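Long-range contacts in lipase-esterase related protein (Clostridium acetobutylicum, PDB 3E0X), which is of unknown function but probably acts as a hydrolase of the alpha/beta hydrolase fold, with an ortho-xylene molecule bound in its pocket: residues Y7-N12 / N43-D48; G33-Y38 / K235-E240; T62-I67 / K176-V181; V109-S114 / D188-A193; Y133-D138 / I167-L172. One frame throughout, in Å; residues are numbered along the deposited sequence. Where two conformers were deposited one is given.

Interaction 1 (Y7-N12 / N43-D48); sequences YVHVGN and NCILLD
Strands 7-11 and 43-47 run antiparallel with their axes 4.6 Å apart, joining Val8 to Leu46 and Val10 to Cys44 as hydrogen-bonded pairs. Each pair exchanges two backbone bonds, among them Leu46 N to Val8 O at 2.8 Å and Val10 N to Cys44 O at 2.9 Å. In the non-hydrogen-bonded pair between them, His9 stands beside Ile45. With its CG anti to the backbone N (chi1 -164°), the imidazole of His9 reaches Asn43, and His9 NE2 donates to Asn43 OD1 over 2.7 Å. OD1 accepts on a lone pair and lies near the imidazole plane, although ring and amide are turned 57° apart. On the same face Tyr7 CD1 rests on Ile45 CG2 at 3.8 Å. On the other face Val10 CG2 touches both Cys44 CB and Leu46 CD1. The bond from Asn43 ND2 to Thr18 OG1 and the His9 bond at OD1 together hold the amide's rotation, and the latter ties the outermost strand to its neighbour through side chains as well as backbone.

Interaction 2 (G33-Y38 / K235-E240); sequences GELEKY and KGVAEE
The C-terminal helix 234-242 packs against the connection between strands 18-22 and 43-47 of the alpha/beta hydrolase fold, where Tyr38 and Leu35 meet Lys235, Val237 and Ala238 of the helix. The Tyr38 ring lies flat over the backbone and first side-chain carbons of Lys235. Lys235 CB stands 3.9 Å from the centroid of the Tyr38 ring and 14° off its normal, a CH-pi contact, while Lys37 CB lies over the opposite face. Beyond CG the lysine chain is extended, taking its amine away from the ring. At the root of the tyrosine the packing is tight, with Tyr38 CB 3.3 Å from Ala238 CB. Deeper in, Leu35 CG is anti to its backbone N (chi1 -174°), and CD1 reaches Val237 CG1 at 3.7 Å; both side chains also rest on Leu115 of strand 109-115. The contact is thus made by carbon and a pi face, with the small Ala238 methyl allowing the two backbones to come close.

Interaction 3 (T62-I67 / K176-V181); sequences TVYGYI and KLIDLV
Ile178 CD1 sits over one face of the Tyr64 ring, 3.4 Å from CE2, and its CG1 and CD1 also lie against Val63 CB. The isoleucine makes both contacts because CG1 is anti to the backbone N (chi1 -166°) and the chain then bends at chi2, 60°. Farther along the ring, Leu180 CD2 packs 3.7 Å from Tyr64 OH. The same hydroxyl shares a hydrogen bond of 2.7 Å with a water lying in the ring plane, and this water accepts from Asp179 N at 2.9 Å. A second shell shapes both backbones. Thr62 is the N-cap of helix 63-76, its OG1 accepting from Gly65 N at 3.1 Å. Just beyond the end of helix 165-177, Asp179 OD1 accepts from Val181 N at 3.1 Å in an Asx turn. Val63 is backed by Met93 and Ile97 of helix 93-102. The tyrosine therefore serves in two ways, its face receiving a methyl group while its hydroxyl joins the opposite backbone through water.

Interaction 4 (V109-S114 / D188-A193); sequences VRKVVS and DIPVKA
Val112, Val113 and Ser114 pair in parallel with Val191, Lys192 and Ala193, and here two neighbouring strands of the hydrolase sheet, 109-115 and 191-196, are closely knit. Lys192, opposite Val113, is bonded through both its backbone groups: its N donates to Val112 O at 2.9 Å and its O accepts from Ser114 N at 2.8 Å. Lys192 O also receives a CA-H...O contact from Val113 CA at 3.2 Å. Val112, Ser114, Val191 and Ala193 share a buried face, packed by helices 93-102 and 204-213. On the other face the aliphatic chain of Lys192 runs away from its neighbour strand to a salt bridge with Glu240.

Toward the start of the two strands the fit changes. Val112 N still donates to Pro190 O at 3.0 Å, but proline has no N-H to return, and Arg110 O meets its CD at 3.3 Å instead. Ile189 CB lies 3.4 Å from that same Arg110 O, and the rest of its side chain is packed mainly by carbon: with CG1 between the backbone N and the carbonyl carbon (chi1 55°), CD1 nestles against Val109 CG1 at 3.9 Å and Val112 CG2. The exposed Arg110, bent at chi2 and chi3, only brings NH1 to 4.1 Å from Ile189 CG2. Regular backbone bonding thus fixes the inner half, whereas the outer end depends mainly on van der Waals contact and on a proline that ends the donor series.

Interaction 5 (Y133-D138 / I167-L172); sequences YHNQLD and IMINDL
Asp171 of helix 165-177, the helix that meets loop residues Asn135 and Leu137, has a carboxylate gripped at both oxygens. OD1 is bonded to Asn170 ND2 at 3.0 Å and to Tyr66 OH; OD2 is bonded to His52 NE2 and Gly26 N. The helix belongs to the helical insertion between strands 109-115 and 191-196, placed as the cap is in many alpha/beta hydrolases, and these bonds tie it to the core on one side. Its other side receives the 133-138 turn. Helix 126-133 ends there in a Schellman motif whose C-prime residue is Asn135, at positive phi (67°), with Gln136 N bonded back to Lys131 O. Asp138 then stands at the N-cap of helix 139-146, its OD1 accepting from Tyr141 N. Between these helix ends, the turn offers its backbone to Ile169, whose CD1 is 3.6 Å from Asn135 O. Leu137, modelled in two conformers, crosses Met168, a selenomethionine, at about a right angle, and also touches Ile132 of helix 126-133. Met168 CG is anti to the backbone N (chi1 -179°) and the chain bends beyond it; this residue also touches the bound ortho-xylene. In the conformer described, Leu137 CD1 lies 3.8 Å from Met168 CG.

In the fold
From the N terminus, interaction 1 closes the first loop, pairing the outermost strand 7-11 with 43-47. Interaction 2 opens within that loop at 33-38 and closes near the C terminus, so the two cross; they touch where Glu36 packs on Leu46 and Val10. Interactions 3, 4 and 5 all nest inside interaction 2. Interaction 3 joins helix 63-76 to the end of helix 165-177, and interaction 4 crosses it by pairing 109-114 with 188-193 in the same sheet as interaction 1. Interaction 5, nested in both, ties together the helical insertion and shares helix 165-177 with interaction 3. Interactions 4 and 5 lie on opposite sides of the chain's centre, about 29 Å apart between centres.

Interaction 1 (Y7-N12 / N43-D48)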
# COMPACT_ATOMS: atom_id res chain seq x y z
N TYR A 7 -3.00 0.44 15.04
CA TYR A 7 -1.71 0.64 14.42
C TYR A 7 -0.62 0.12 15.35
O TYR A 7 -0.85 -0.08 16.57
CB TYR A 7 -1.44 2.13 14.13
CG TYR A 7 -1.28 2.96 15.38
CD1 TYR A 7 -0.02 3.22 15.91
CD2 TYR A 7 -2.39 3.48 16.03
CE1 TYR A 7 0.14 3.99 17.08
CE2 TYR A 7 -2.25 4.25 17.18
CZ TYR A 7 -0.98 4.50 17.70
OH TYR A 7 -0.86 5.27 18.86
N VAL A 8 0.55 -0.06 14.77
CA VAL A 8 1.78 -0.41 15.48
C VAL A 8 2.77 0.75 15.31
O VAL A 8 2.91 1.29 14.19
CB VAL A 8 2.38 -1.73 14.92
CG1 VAL A 8 3.76 -1.98 15.47
CG2 VAL A 8 1.48 -2.91 15.28
N HIS A 9 3.50 1.08 16.37
CA HIS A 9 4.38 2.24 16.39
C HIS A 9 5.79 1.77 16.72
O HIS A 9 6.03 1.26 17.82
CB HIS A 9 3.85 3.17 17.48
CG HIS A 9 4.38 4.56 17.42
ND1 HIS A 9 4.13 5.48 18.41
CD2 HIS A 9 5.13 5.19 16.48
CE1 HIS A 9 4.73 6.62 18.10
NE2 HIS A 9 5.33 6.48 16.92
N VAL A 10 6.70 1.91 15.76
CA VAL A 10 8.07 1.40 15.90
C VAL A 10 9.08 2.41 15.35
O VAL A 10 8.71 3.48 14.83
CB VAL A 10 8.27 0.05 15.19
CG1 VAL A 10 7.40 -0.98 15.86
CG2 VAL A 10 7.94 0.16 13.71
N GLY A 11 10.36 2.07 15.44
CA GLY A 11 11.41 2.95 14.95
C GLY A 11 11.79 4.05 15.92
O GLY A 11 11.60 3.94 17.13
N ASN A 12 12.37 5.11 15.38
CA ASN A 12 12.83 6.22 16.18
C ASN A 12 11.68 7.20 16.34
O ASN A 12 11.40 8.03 15.46
CB ASN A 12 14.03 6.84 15.45
CG ASN A 12 14.51 8.09 16.09
OD1 ASN A 12 14.14 8.39 17.22
ND2 ASN A 12 15.29 8.88 15.34
N ASN A 43 10.16 7.63 12.30
CA ASN A 43 9.05 7.42 13.21
C ASN A 43 8.01 6.63 12.42
O ASN A 43 7.32 7.20 11.59
CB ASN A 43 8.51 8.77 13.68
CG ASN A 43 7.30 8.63 14.56
OD1 ASN A 43 7.21 7.70 15.36
ND2 ASN A 43 6.36 9.56 14.43
N CYS A 44 7.93 5.32 12.66
CA CYS A 44 7.14 4.43 11.80
C CYS A 44 5.81 4.07 12.43
O CYS A 44 5.74 3.54 13.55
CB CYS A 44 7.91 3.14 11.49
SG CYS A 44 9.46 3.37 10.57
N ILE A 45 4.74 4.32 11.67
CA ILE A 45 3.38 4.03 12.12
C ILE A 45 2.79 3.10 11.07
O ILE A 45 2.71 3.46 9.91
CB ILE A 45 2.53 5.34 12.25
CG1 ILE A 45 3.19 6.32 13.24
CG2 ILE A 45 1.14 5.01 12.73
CD1 ILE A 45 2.63 7.78 13.18
N LEU A 46 2.40 1.90 11.48
CA LEU A 46 1.87 0.91 10.53
C LEU A 46 0.42 0.68 10.87
O LEU A 46 0.11 0.26 11.97
CB LEU A 46 2.69 -0.39 10.57
CG LEU A 46 4.16 -0.05 10.24
CD1 LEU A 46 4.98 0.03 11.51
CD2 LEU A 46 4.78 -0.98 9.20
N LEU A 47 -0.48 0.99 9.94
CA LEU A 47 -1.93 0.98 10.12
C LEU A 47 -2.56 -0.37 9.74
O LEU A 47 -2.14 -0.93 8.72
CB LEU A 47 -2.49 2.04 9.17
CG LEU A 47 -3.74 2.84 9.50
CD1 LEU A 47 -3.69 3.33 10.94
CD2 LEU A 47 -3.92 4.00 8.51
N ASP A 48 -3.56 -0.84 10.47
CA ASP A 48 -4.44 -1.88 9.93
C ASP A 48 -5.69 -1.19 9.39
O ASP A 48 -6.40 -0.46 10.12
CB ASP A 48 -4.85 -2.89 11.02
CG ASP A 48 -3.82 -4.01 11.22
OD1 ASP A 48 -3.09 -4.38 10.28
OD2 ASP A 48 -3.79 -4.57 12.35

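Interaction 2 (G33-Y38 / K235-E240)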
# COMPACT_ATOMS: atom_id res chain seq x y z
N GLY A 33 6.74 -6.29 7.68
CA GLY A 33 7.67 -6.75 8.70
C GLY A 33 9.13 -6.71 8.31
O GLY A 33 10.00 -6.50 9.16
N GLU A 34 9.42 -6.96 7.04
CA GLU A 34 10.81 -6.84 6.60
C GLU A 34 11.19 -5.41 6.31
O GLU A 34 12.26 -4.97 6.68
CB GLU A 34 11.08 -7.70 5.37
CG GLU A 34 11.06 -9.18 5.64
CD GLU A 34 11.98 -9.61 6.80
OE1 GLU A 34 13.21 -9.44 6.69
OE2 GLU A 34 11.46 -10.15 7.80
N LEU A 35 10.29 -4.66 5.66
CA LEU A 35 10.61 -3.31 5.24
C LEU A 35 10.88 -2.43 6.44
O LEU A 35 11.80 -1.60 6.43
CB LEU A 35 9.46 -2.76 4.40
CG LEU A 35 9.71 -1.40 3.76
CD1 LEU A 35 10.87 -1.48 2.80
CD2 LEU A 35 8.48 -0.87 3.07
N GLU A 36 10.11 -2.63 7.51
CA GLU A 36 10.31 -1.81 8.70
C GLU A 36 11.71 -2.00 9.32
O GLU A 36 12.23 -1.10 9.98
CB GLU A 36 9.19 -2.04 9.73
CG GLU A 36 9.24 -3.36 10.43
CD GLU A 36 8.05 -3.55 11.33
OE1 GLU A 36 6.91 -3.61 10.82
OE2 GLU A 36 8.24 -3.63 12.55
N LYS A 37 12.36 -3.14 9.06
CA LYS A 37 13.70 -3.36 9.62
C LYS A 37 14.77 -2.39 9.10
O LYS A 37 15.82 -2.21 9.74
CB LYS A 37 14.15 -4.82 9.39
CG LYS A 37 13.25 -5.86 10.02
CD LYS A 37 13.75 -7.25 9.63
CE LYS A 37 12.99 -8.33 10.37
NZ LYS A 37 13.47 -9.66 9.93
N TYR A 38 14.52 -1.76 7.95
CA TYR A 38 15.51 -0.91 7.28
C TYR A 38 15.16 0.57 7.40
O TYR A 38 15.85 1.44 6.85
CB TYR A 38 15.67 -1.33 5.79
CG TYR A 38 16.04 -2.80 5.69
CD1 TYR A 38 17.36 -3.21 5.87
CD2 TYR A 38 15.07 -3.78 5.48
CE1 TYR A 38 17.71 -4.58 5.83
CE2 TYR A 38 15.41 -5.15 5.45
CZ TYR A 38 16.73 -5.53 5.62
OH TYR A 38 17.12 -6.86 5.57
N LYS A 235 15.37 -4.47 1.75
CA LYS A 235 16.51 -3.57 1.89
C LYS A 235 16.59 -2.60 0.71
O LYS A 235 16.81 -1.41 0.90
CB LYS A 235 17.80 -4.37 2.04
CG LYS A 235 19.04 -3.52 2.29
CD LYS A 235 20.31 -4.39 2.39
CE LYS A 235 21.47 -3.51 2.85
NZ LYS A 235 22.80 -4.19 2.78
N GLY A 236 16.39 -3.13 -0.50
CA GLY A 236 16.49 -2.28 -1.69
C GLY A 236 15.32 -1.30 -1.75
O GLY A 236 15.48 -0.13 -2.11
N VAL A 237 14.13 -1.78 -1.38
CA VAL A 237 12.97 -0.88 -1.36
C VAL A 237 13.20 0.25 -0.34
O VAL A 237 12.93 1.44 -0.63
CB VAL A 237 11.68 -1.66 -1.06
CG1 VAL A 237 10.51 -0.71 -0.78
CG2 VAL A 237 11.36 -2.60 -2.21
N ALA A 238 13.69 -0.10 0.84
CA ALA A 238 13.95 0.93 1.87
C ALA A 238 14.95 1.96 1.37
O ALA A 238 14.78 3.14 1.65
CB ALA A 238 14.39 0.32 3.18
N GLU A 239 15.99 1.55 0.62
CA GLU A 239 16.95 2.51 0.08
C GLU A 239 16.25 3.49 -0.85
O GLU A 239 16.57 4.70 -0.85
CB GLU A 239 18.10 1.76 -0.61
CG GLU A 239 19.03 1.04 0.38
CD GLU A 239 19.58 1.99 1.46
OE1 GLU A 239 20.20 3.02 1.10
OE2 GLU A 239 19.36 1.70 2.66
N GLU A 240 15.27 2.98 -1.60
CA GLU A 240 14.55 3.81 -2.56
C GLU A 240 13.45 4.66 -1.92
O GLU A 240 12.83 5.51 -2.58
CB GLU A 240 13.96 2.92 -3.65
CG GLU A 240 15.03 2.31 -4.52
CD GLU A 240 15.74 3.31 -5.42
OE1 GLU A 240 15.13 4.33 -5.81
OE2 GLU A 240 16.92 3.05 -5.75

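Interaction 3 (T62-I67 / K176-V181)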
# COMPACT_ATOMS: atom_id res chain seq x y z
N THR A 62 -14.89 0.00 -1.20
CA THR A 62 -14.30 0.89 -2.22
C THR A 62 -13.00 1.49 -1.73
O THR A 62 -12.81 1.68 -0.50
CB THR A 62 -15.25 2.03 -2.65
OG1 THR A 62 -15.37 3.00 -1.60
CG2 THR A 62 -16.64 1.48 -2.98
N VAL A 63 -12.12 1.84 -2.66
CA VAL A 63 -10.90 2.52 -2.23
C VAL A 63 -11.24 3.87 -1.57
O VAL A 63 -10.56 4.30 -0.64
CB VAL A 63 -9.91 2.65 -3.40
CG1 VAL A 63 -8.74 3.54 -3.02
CG2 VAL A 63 -9.39 1.25 -3.76
N TYR A 64 -12.29 4.53 -2.05
CA TYR A 64 -12.76 5.76 -1.41
C TYR A 64 -13.07 5.61 0.07
O TYR A 64 -12.78 6.50 0.87
CB TYR A 64 -13.98 6.31 -2.15
CG TYR A 64 -13.63 6.69 -3.56
CD1 TYR A 64 -12.87 7.85 -3.82
CD2 TYR A 64 -14.01 5.91 -4.65
CE1 TYR A 64 -12.53 8.22 -5.10
CE2 TYR A 64 -13.67 6.27 -5.96
CZ TYR A 64 -12.91 7.42 -6.19
OH TYR A 64 -12.57 7.79 -7.46
N GLY A 65 -13.67 4.49 0.45
CA GLY A 65 -13.93 4.23 1.87
C GLY A 65 -12.63 4.18 2.66
O GLY A 65 -12.53 4.81 3.73
N TYR A 66 -11.65 3.41 2.15
CA TYR A 66 -10.33 3.34 2.79
C TYR A 66 -9.65 4.71 2.86
O TYR A 66 -9.07 5.06 3.90
CB TYR A 66 -9.44 2.31 2.10
CG TYR A 66 -9.87 0.88 2.26
CD1 TYR A 66 -9.83 0.25 3.50
CD2 TYR A 66 -10.28 0.14 1.16
CE1 TYR A 66 -10.20 -1.09 3.65
CE2 TYR A 66 -10.65 -1.21 1.29
CZ TYR A 66 -10.62 -1.81 2.53
OH TYR A 66 -10.97 -3.13 2.66
N ILE A 67 -9.75 5.49 1.78
CA ILE A 67 -9.17 6.84 1.75
C ILE A 67 -9.74 7.71 2.88
O ILE A 67 -8.98 8.32 3.64
CB ILE A 67 -9.39 7.52 0.36
CG1 ILE A 67 -8.57 6.82 -0.75
CG2 ILE A 67 -9.12 9.01 0.42
CD1 ILE A 67 -9.06 7.14 -2.17
N LYS A 176 -10.48 -3.33 -8.73
CA LYS A 176 -10.98 -3.32 -10.09
C LYS A 176 -11.88 -2.09 -10.34
O LYS A 176 -11.96 -1.60 -11.48
CB LYS A 176 -11.71 -4.62 -10.43
CG LYS A 176 -12.28 -4.59 -11.83
CD LYS A 176 -12.65 -5.94 -12.38
CE LYS A 176 -13.28 -5.70 -13.76
NZ LYS A 176 -14.38 -6.62 -14.10
N LEU A 177 -12.53 -1.57 -9.30
CA LEU A 177 -13.42 -0.43 -9.43
C LEU A 177 -12.70 0.91 -9.45
O LEU A 177 -13.18 1.83 -10.10
CB LEU A 177 -14.44 -0.42 -8.31
CG LEU A 177 -15.49 -1.53 -8.31
CD1 LEU A 177 -16.31 -1.49 -7.01
CD2 LEU A 177 -16.39 -1.49 -9.54
N ILE A 178 -11.57 1.05 -8.73
CA ILE A 178 -10.95 2.39 -8.55
C ILE A 178 -10.33 2.97 -9.83
O ILE A 178 -9.71 2.25 -10.62
CB ILE A 178 -9.91 2.38 -7.41
CG1 ILE A 178 -9.53 3.81 -6.99
CG2 ILE A 178 -8.66 1.53 -7.78
CD1 ILE A 178 -10.70 4.70 -6.46
N ASP A 179 -10.52 4.27 -10.04
CA ASP A 179 -9.84 4.93 -11.13
C ASP A 179 -9.56 6.37 -10.74
O ASP A 179 -10.42 7.25 -10.94
CB ASP A 179 -10.69 4.86 -12.40
CG ASP A 179 -9.96 5.40 -13.62
OD1 ASP A 179 -8.88 6.02 -13.46
OD2 ASP A 179 -10.49 5.17 -14.75
N LEU A 180 -8.38 6.60 -10.18
CA LEU A 180 -7.97 7.95 -9.78
C LEU A 180 -7.11 8.63 -10.83
O LEU A 180 -6.55 9.69 -10.57
CB LEU A 180 -7.17 7.92 -8.47
CG LEU A 180 -7.92 7.38 -7.26
CD1 LEU A 180 -6.95 6.95 -6.15
CD2 LEU A 180 -8.94 8.38 -6.77
N VAL A 181 -6.96 8.02 -12.00
CA VAL A 181 -5.94 8.49 -12.93
C VAL A 181 -6.12 9.96 -13.32
O VAL A 181 -5.14 10.73 -13.36
CB VAL A 181 -5.82 7.58 -14.17
CG1 VAL A 181 -4.93 8.23 -15.25
CG2 VAL A 181 -5.22 6.27 -13.75
O HOH W 1 -12.86 5.87 -9.27

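Interaction 4 (V109-S114 / D188-A193)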
# COMPACT_ATOMS: atom_id res chain seq x y z
N VAL A 109 0.65 15.98 5.36
CA VAL A 109 1.10 14.93 4.47
C VAL A 109 1.98 15.60 3.42
O VAL A 109 1.50 16.43 2.64
CB VAL A 109 -0.08 14.18 3.83
CG1 VAL A 109 0.43 13.23 2.74
CG2 VAL A 109 -0.84 13.41 4.90
N ARG A 110 3.26 15.25 3.43
CA ARG A 110 4.25 15.98 2.63
C ARG A 110 4.75 15.23 1.39
O ARG A 110 5.20 15.84 0.43
CB ARG A 110 5.44 16.40 3.48
CG ARG A 110 5.06 17.26 4.71
CD ARG A 110 4.45 18.62 4.33
NE ARG A 110 5.43 19.40 3.58
CZ ARG A 110 5.18 20.03 2.42
NH1 ARG A 110 3.96 20.03 1.88
NH2 ARG A 110 6.18 20.66 1.80
N LYS A 111 4.69 13.89 1.43
CA LYS A 111 5.14 13.07 0.29
C LYS A 111 4.36 11.76 0.33
O LYS A 111 3.89 11.33 1.39
CB LYS A 111 6.62 12.72 0.40
CG LYS A 111 7.56 13.90 0.30
CD LYS A 111 9.01 13.41 0.24
CE LYS A 111 9.98 14.61 0.14
NZ LYS A 111 9.77 15.51 1.32
N VAL A 112 4.30 11.10 -0.82
CA VAL A 112 3.66 9.79 -0.89
C VAL A 112 4.50 8.83 -1.72
O VAL A 112 5.09 9.22 -2.72
CB VAL A 112 2.23 9.92 -1.49
CG1 VAL A 112 1.69 8.58 -1.96
CG2 VAL A 112 1.31 10.63 -0.50
N VAL A 113 4.54 7.56 -1.28
CA VAL A 113 5.16 6.50 -2.05
C VAL A 113 4.11 5.43 -2.35
O VAL A 113 3.42 4.94 -1.44
CB VAL A 113 6.28 5.84 -1.25
CG1 VAL A 113 6.88 4.66 -2.01
CG2 VAL A 113 7.37 6.86 -0.91
N SER A 114 4.02 5.07 -3.63
CA SER A 114 3.17 3.96 -4.05
C SER A 114 4.07 2.79 -4.40
O SER A 114 4.81 2.85 -5.40
CB SER A 114 2.30 4.35 -5.26
OG SER A 114 1.59 3.22 -5.78
N ASP A 188 -0.35 17.89 -5.39
CA ASP A 188 0.59 19.03 -5.24
C ASP A 188 1.97 18.63 -4.68
O ASP A 188 2.94 19.39 -4.79
CB ASP A 188 0.01 20.08 -4.27
CG ASP A 188 -1.28 20.74 -4.76
OD1 ASP A 188 -1.40 21.06 -5.96
OD2 ASP A 188 -2.16 20.98 -3.89
N ILE A 189 2.03 17.48 -4.02
CA ILE A 189 3.23 17.04 -3.29
C ILE A 189 3.99 16.00 -4.09
O ILE A 189 3.45 15.45 -5.07
CB ILE A 189 2.84 16.45 -1.91
CG1 ILE A 189 1.80 15.34 -2.07
CG2 ILE A 189 2.34 17.60 -0.96
CD1 ILE A 189 1.49 14.65 -0.74
N PRO A 190 5.26 15.73 -3.71
CA PRO A 190 6.05 14.70 -4.44
C PRO A 190 5.50 13.28 -4.25
O PRO A 190 5.05 12.89 -3.16
CB PRO A 190 7.45 14.84 -3.85
CG PRO A 190 7.46 16.24 -3.15
CD PRO A 190 6.04 16.42 -2.67
N VAL A 191 5.52 12.52 -5.34
CA VAL A 191 5.05 11.13 -5.33
C VAL A 191 6.12 10.27 -5.94
O VAL A 191 6.68 10.63 -6.99
CB VAL A 191 3.77 10.99 -6.19
CG1 VAL A 191 3.37 9.51 -6.35
CG2 VAL A 191 2.61 11.75 -5.56
N LYS A 192 6.45 9.15 -5.29
CA LYS A 192 7.38 8.19 -5.90
C LYS A 192 6.70 6.85 -6.06
O LYS A 192 6.04 6.39 -5.12
CB LYS A 192 8.66 7.99 -5.07
CG LYS A 192 9.63 6.98 -5.65
CD LYS A 192 11.00 7.10 -5.02
CE LYS A 192 11.97 6.19 -5.74
NZ LYS A 192 13.35 6.33 -5.19
N ALA A 193 6.83 6.23 -7.23
CA ALA A 193 6.30 4.89 -7.44
C ALA A 193 7.49 3.93 -7.47
O ALA A 193 8.53 4.26 -8.07
CB ALA A 193 5.54 4.83 -8.75

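Interaction 5 (Y133-D138 / I167-L172)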
# COMPACT_ATOMS: atom_id res chain seq x y z
N TYR A 133 -15.29 -12.48 -8.98
CA TYR A 133 -16.71 -12.12 -9.06
C TYR A 133 -17.64 -13.27 -8.72
O TYR A 133 -18.80 -13.04 -8.32
CB TYR A 133 -17.10 -11.57 -10.44
CG TYR A 133 -16.47 -10.24 -10.72
CD1 TYR A 133 -16.47 -9.23 -9.74
CD2 TYR A 133 -15.89 -9.97 -11.95
CE1 TYR A 133 -15.91 -8.02 -9.99
CE2 TYR A 133 -15.30 -8.75 -12.20
CZ TYR A 133 -15.33 -7.77 -11.21
OH TYR A 133 -14.78 -6.54 -11.40
N HIS A 134 -17.12 -14.50 -8.84
CA HIS A 134 -17.89 -15.70 -8.46
C HIS A 134 -17.51 -16.22 -7.07
O HIS A 134 -17.83 -17.35 -6.70
CB HIS A 134 -17.78 -16.78 -9.54
CG HIS A 134 -18.55 -16.44 -10.77
ND1 HIS A 134 -18.09 -15.53 -11.71
CD2 HIS A 134 -19.76 -16.87 -11.22
CE1 HIS A 134 -19.00 -15.40 -12.66
NE2 HIS A 134 -20.01 -16.20 -12.40
N ASN A 135 -16.84 -15.34 -6.32
CA ASN A 135 -16.49 -15.54 -4.93
C ASN A 135 -15.47 -16.66 -4.74
O ASN A 135 -15.43 -17.31 -3.68
CB ASN A 135 -17.73 -15.76 -4.06
CG ASN A 135 -17.61 -15.06 -2.71
OD1 ASN A 135 -17.25 -15.69 -1.72
ND2 ASN A 135 -17.87 -13.76 -2.69
N GLN A 136 -14.59 -16.80 -5.73
CA GLN A 136 -13.56 -17.84 -5.70
C GLN A 136 -12.19 -17.19 -5.84
O GLN A 136 -11.96 -16.42 -6.79
CB GLN A 136 -13.76 -18.85 -6.83
CG GLN A 136 -15.11 -19.63 -6.79
CD GLN A 136 -15.42 -20.26 -5.43
OE1 GLN A 136 -14.56 -20.90 -4.80
NE2 GLN A 136 -16.66 -20.08 -4.96
N LEU A 137 -11.30 -17.51 -4.92
CA LEU A 137 -9.96 -16.95 -4.92
C LEU A 137 -8.95 -17.98 -5.44
O LEU A 137 -8.76 -19.04 -4.84
CB LEU A 137 -9.58 -16.52 -3.50
CG LEU A 137 -8.17 -15.97 -3.30
CD1 LEU A 137 -7.93 -14.76 -4.19
CD2 LEU A 137 -7.91 -15.61 -1.82
N ASP A 138 -8.32 -17.67 -6.58
CA ASP A 138 -7.36 -18.56 -7.20
C ASP A 138 -6.01 -18.43 -6.49
O ASP A 138 -5.22 -17.55 -6.82
CB ASP A 138 -7.24 -18.26 -8.70
CG ASP A 138 -6.24 -19.16 -9.43
OD1 ASP A 138 -5.52 -19.95 -8.77
OD2 ASP A 138 -6.16 -19.05 -10.68
N ILE A 167 -12.21 -11.25 2.55
CA ILE A 167 -11.49 -9.98 2.62
C ILE A 167 -10.70 -9.72 1.33
O ILE A 167 -10.80 -8.63 0.73
CB ILE A 167 -10.59 -9.89 3.86
CG1 ILE A 167 -11.45 -10.00 5.13
CG2 ILE A 167 -9.76 -8.57 3.85
CD1 ILE A 167 -10.65 -10.09 6.38
N MSE A 168 -9.90 -10.69 0.89
CA MSE A 168 -9.18 -10.56 -0.40
C MSE A 168 -10.17 -10.29 -1.56
O MSE A 168 -9.92 -9.46 -2.46
CB MSE A 168 -8.34 -11.80 -0.66
CG MSE A 168 -7.56 -11.72 -1.96
SE MSE A 168 -6.14 -10.36 -1.91
CE MSE A 168 -4.80 -11.47 -1.02
N ILE A 169 -11.29 -11.00 -1.57
CA ILE A 169 -12.27 -10.79 -2.62
C ILE A 169 -12.81 -9.34 -2.61
O ILE A 169 -12.84 -8.66 -3.64
CB ILE A 169 -13.41 -11.85 -2.51
CG1 ILE A 169 -12.85 -13.24 -2.87
CG2 ILE A 169 -14.59 -11.50 -3.42
CD1 ILE A 169 -13.76 -14.38 -2.51
N ASN A 170 -13.18 -8.85 -1.43
CA ASN A 170 -13.64 -7.47 -1.27
C ASN A 170 -12.61 -6.49 -1.81
O ASN A 170 -12.94 -5.56 -2.55
CB ASN A 170 -13.83 -7.19 0.21
CG ASN A 170 -14.27 -5.75 0.49
OD1 ASN A 170 -15.46 -5.44 0.45
ND2 ASN A 170 -13.31 -4.88 0.77
N ASP A 171 -11.36 -6.70 -1.42
CA ASP A 171 -10.31 -5.76 -1.76
C ASP A 171 -9.97 -5.79 -3.25
O ASP A 171 -9.71 -4.74 -3.84
CB ASP A 171 -9.07 -6.02 -0.91
CG ASP A 171 -9.27 -5.66 0.55
OD1 ASP A 171 -10.27 -4.98 0.89
OD2 ASP A 171 -8.38 -6.03 1.37
N LEU A 172 -9.97 -6.98 -3.88
CA LEU A 172 -9.68 -7.04 -5.32
C LEU A 172 -10.80 -6.41 -6.15
O LEU A 172 -10.53 -5.78 -7.17
CB LEU A 172 -9.42 -8.48 -5.78
CG LEU A 172 -8.09 -9.07 -5.30
CD1 LEU A 172 -8.02 -10.57 -5.54
CD2 LEU A 172 -6.88 -8.34 -5.91